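Local atomic coordinates of phosphoribosylaminoimidazole-succinocarboxamide synthase (Pyrococcus horikoshii, PDB entry 3U55), a protein that catalyses the ATP-dependent ligation of L-aspartate to the carboxylate of carboxyaminoimidazole ribonucleotide, giving SAICAR in de novo purine biosynthesis. Residues M25-D30 and L48-S53. Residues are numbered along the deposited sequence; the frame is centred on the assembly and turned at random.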
ATOM      1  N   MET A  25      -6.194  28.544 -10.899  1.00 25.40           N
ATOM      2  CA  MET A  25      -5.697  27.292 -11.445  1.00 25.37           C
ATOM      3  C   MET A  25      -5.776  27.380 -12.963  1.00 24.77           C
ATOM      4  O   MET A  25      -6.863  27.514 -13.528  1.00 25.14           O
ATOM      5  CB  MET A  25      -6.495  26.099 -10.926  1.00 25.32           C
ATOM      6  CG  MET A  25      -5.998  24.751 -11.441  1.00 24.77           C
ATOM      7  SD  MET A  25      -6.806  23.370 -10.598  1.00 24.51           S
ATOM      8  CE  MET A  25      -8.487  23.538 -11.175  1.00 22.28           C
ATOM      9  N   GLU A  26      -4.615  27.305 -13.606  1.00 25.62           N
ATOM     10  CA  GLU A  26      -4.503  27.496 -15.054  1.00 26.46           C
ATOM     11  C   GLU A  26      -4.065  26.207 -15.737  1.00 24.52           C
ATOM     12  O   GLU A  26      -3.065  25.613 -15.357  1.00 24.88           O
ATOM     13  CB  GLU A  26      -3.516  28.629 -15.350  1.00 27.34           C
ATOM     14  CG  GLU A  26      -3.289  28.924 -16.829  1.00 33.86           C
ATOM     15  CD  GLU A  26      -2.181  29.932 -17.049  1.00 41.51           C
ATOM     16  OE1 GLU A  26      -1.207  29.596 -17.756  1.00 46.72           O
ATOM     17  OE2 GLU A  26      -2.276  31.054 -16.504  1.00 43.36           O
ATOM     18  N   PHE A  27      -4.827  25.782 -16.743  1.00 23.80           N
ATOM     19  CA  PHE A  27      -4.552  24.540 -17.464  1.00 22.66           C
ATOM     20  C   PHE A  27      -3.699  24.826 -18.700  1.00 23.33           C
ATOM     21  O   PHE A  27      -4.025  25.708 -19.493  1.00 22.10           O
ATOM     22  CB  PHE A  27      -5.859  23.865 -17.882  1.00 22.15           C
ATOM     23  CG  PHE A  27      -6.687  23.344 -16.728  1.00 24.19           C
ATOM     24  CD1 PHE A  27      -6.805  21.977 -16.510  1.00 25.26           C
ATOM     25  CD2 PHE A  27      -7.364  24.214 -15.881  1.00 26.17           C
ATOM     26  CE1 PHE A  27      -7.579  21.482 -15.459  1.00 23.37           C
ATOM     27  CE2 PHE A  27      -8.138  23.733 -14.824  1.00 27.22           C
ATOM     28  CZ  PHE A  27      -8.247  22.364 -14.615  1.00 25.94           C
ATOM     29  N   LYS A  28      -2.616  24.071 -18.860  1.00 23.42           N
ATOM     30  CA  LYS A  28      -1.678  24.276 -19.964  1.00 25.35           C
ATOM     31  C   LYS A  28      -1.787  23.163 -21.003  1.00 26.09           C
ATOM     32  O   LYS A  28      -2.441  22.145 -20.766  1.00 25.75           O
ATOM     33  CB  LYS A  28      -0.243  24.365 -19.432  1.00 26.34           C
ATOM     34  CG  LYS A  28       0.022  25.565 -18.534  1.00 26.61           C
ATOM     35  CD  LYS A  28       1.393  25.466 -17.881  1.00 35.16           C
ATOM     36  N   ASP A  29      -1.147  23.361 -22.152  1.00 26.62           N
ATOM     37  CA  ASP A  29      -1.179  22.376 -23.237  1.00 27.86           C
ATOM     38  C   ASP A  29      -0.121  21.281 -23.089  1.00 26.46           C
ATOM     39  O   ASP A  29      -0.104  20.323 -23.868  1.00 26.23           O
ATOM     40  CB  ASP A  29      -1.062  23.069 -24.600  1.00 28.55           C
ATOM     41  CG  ASP A  29      -2.333  23.810 -24.994  1.00 30.65           C
ATOM     42  OD1 ASP A  29      -2.320  24.496 -26.041  1.00 30.26           O
ATOM     43  OD2 ASP A  29      -3.348  23.711 -24.264  1.00 29.49           O
ATOM     44  N   ASP A  30       0.743  21.424 -22.085  1.00 26.37           N
ATOM     45  CA  ASP A  30       1.815  20.459 -21.809  1.00 28.20           C
ATOM     46  C   ASP A  30       1.281  19.121 -21.316  1.00 28.40           C
ATOM     47  O   ASP A  30       0.347  19.071 -20.509  1.00 27.47           O
ATOM     48  CB  ASP A  30       2.793  21.013 -20.769  1.00 28.39           C
ATOM     49  CG  ASP A  30       3.481  22.288 -21.222  1.00 33.92           C
ATOM     50  OD1 ASP A  30       3.612  23.210 -20.393  1.00 40.25           O
ATOM     51  OD2 ASP A  30       3.896  22.368 -22.399  1.00 38.18           O
ATOM     52  N   LEU A  48      -9.718  22.116 -23.079  1.00 20.65           N
ATOM     53  CA  LEU A  48     -10.556  20.941 -22.858  1.00 20.78           C
ATOM     54  C   LEU A  48     -10.548  20.475 -21.404  1.00 19.98           C
ATOM     55  O   LEU A  48     -11.610  20.257 -20.819  1.00 20.87           O
ATOM     56  CB  LEU A  48     -10.149  19.803 -23.801  1.00 19.40           C
ATOM     57  CG  LEU A  48     -10.473  20.076 -25.275  1.00 19.41           C
ATOM     58  CD1 LEU A  48      -9.613  19.205 -26.193  1.00 17.89           C
ATOM     59  CD2 LEU A  48     -11.968  19.900 -25.564  1.00 21.08           C
ATOM     60  N   ASN A  49      -9.361  20.334 -20.821  1.00 20.29           N
ATOM     61  CA  ASN A  49      -9.249  19.910 -19.421  1.00 19.37           C
ATOM     62  C   ASN A  49      -9.893  20.898 -18.445  1.00 20.11           C
ATOM     63  O   ASN A  49     -10.542  20.483 -17.477  1.00 20.28           O
ATOM     64  CB  ASN A  49      -7.791  19.625 -19.040  1.00 19.36           C
ATOM     65  CG  ASN A  49      -7.234  18.388 -19.733  1.00 17.52           C
ATOM     66  OD1 ASN A  49      -7.978  17.596 -20.305  1.00 20.76           O
ATOM     67  ND2 ASN A  49      -5.917  18.230 -19.693  1.00 23.46           N
ATOM     68  N   ALA A  50      -9.732  22.195 -18.715  1.00 20.04           N
ATOM     69  CA  ALA A  50     -10.373  23.237 -17.908  1.00 19.85           C
ATOM     70  C   ALA A  50     -11.899  23.131 -17.975  1.00 20.33           C
ATOM     71  O   ALA A  50     -12.569  23.108 -16.936  1.00 17.02           O
ATOM     72  CB  ALA A  50      -9.912  24.620 -18.347  1.00 20.34           C
ATOM     73  N   GLN A  51     -12.430  23.048 -19.197  1.00 19.35           N
ATOM     74  CA  GLN A  51     -13.872  22.981 -19.436  1.00 20.40           C
ATOM     75  C   GLN A  51     -14.497  21.732 -18.818  1.00 19.25           C
ATOM     76  O   GLN A  51     -15.556  21.804 -18.181  1.00 17.73           O
ATOM     77  CB  GLN A  51     -14.185  23.021 -20.938  1.00 21.44           C
ATOM     78  CG  GLN A  51     -13.845  24.331 -21.631  1.00 25.94           C
ATOM     79  CD  GLN A  51     -14.633  25.515 -21.101  1.00 32.63           C
ATOM     80  OE1 GLN A  51     -15.860  25.485 -21.036  1.00 34.26           O
ATOM     81  NE2 GLN A  51     -13.925  26.570 -20.729  1.00 34.96           N
ATOM     82  N   LEU A  52     -13.837  20.595 -19.010  1.00 17.31           N
ATOM     83  CA  LEU A  52     -14.321  19.333 -18.449  1.00 17.19           C
ATOM     84  C   LEU A  52     -14.260  19.310 -16.916  1.00 15.62           C
ATOM     85  O   LEU A  52     -15.157  18.766 -16.263  1.00 17.23           O
ATOM     86  CB  LEU A  52     -13.578  18.148 -19.067  1.00 16.38           C
ATOM     87  CG  LEU A  52     -13.924  17.898 -20.538  1.00 17.43           C
ATOM     88  CD1 LEU A  52     -12.906  16.976 -21.187  1.00 18.13           C
ATOM     89  CD2 LEU A  52     -15.341  17.344 -20.699  1.00 18.83           C
ATOM     90  N   SER A  53     -13.224  19.919 -16.344  1.00 15.66           N
ATOM     91  CA  SER A  53     -13.127  20.037 -14.887  1.00 16.12           C
ATOM     92  C   SER A  53     -14.317  20.816 -14.336  1.00 15.61           C
ATOM     93  O   SER A  53     -14.955  20.391 -13.376  1.00 16.80           O
ATOM     94  CB  SER A  53     -11.814  20.705 -14.466  1.00 16.92           C
ATOM     95  OG  SER A  53     -10.708  19.838 -14.642  1.00 19.89           O
TER
HETATM   96  O   HOH W   1      -3.940  20.571 -19.229  1.00 26.07           O
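Phe27, the last residue of strand 22-27, lays one face of its ring over the backbone of helix 45-62 at Asn49 and Ala50. Ala50 CA sits almost over the ring centre, 3.7 Å from the centroid of the Phe27 ring and 8° off the normal, a CH-pi contact. The CD2 side meets the methyl group, with Phe27 CD2 3.6 Å from Ala50 CB. On the other flank Phe27 CD1 lies 3.6 Å from Asn49 CB, the amide plane of Asn49 being turned 65° from the ring. The far corner reaches the next turn of the helix, where Phe27 CZ comes within 3.5 Å of Ser53 OG. That hydroxyl is held by the helix itself: Ser53 OG donates to Asn49 O at 2.9 Å, tilted 30° from the carbonyl plane, while Ser53 N reaches the same oxygen from the opposite face. Ser53 OG also bonds to Ile192 N, so this polar atom beside the ring is satisfied. Leu78 and Lys13, on the two flanking strands, also touch Phe27. At Lys28 the link becomes polar: the oxygen of one water lies 2.7 Å from Lys28 O and accepts from Asn49 ND2 at 3.1 Å. The Asp29 carboxylate takes the backbone N-H of Gly44, just before helix 45-62, through OD1 and that of Gly46, in its first turn, through OD2. The whole is helix-on-sheet packing, with helix 45-62 laid against the four-stranded antiparallel sheet of the SAICAR synthetase fold.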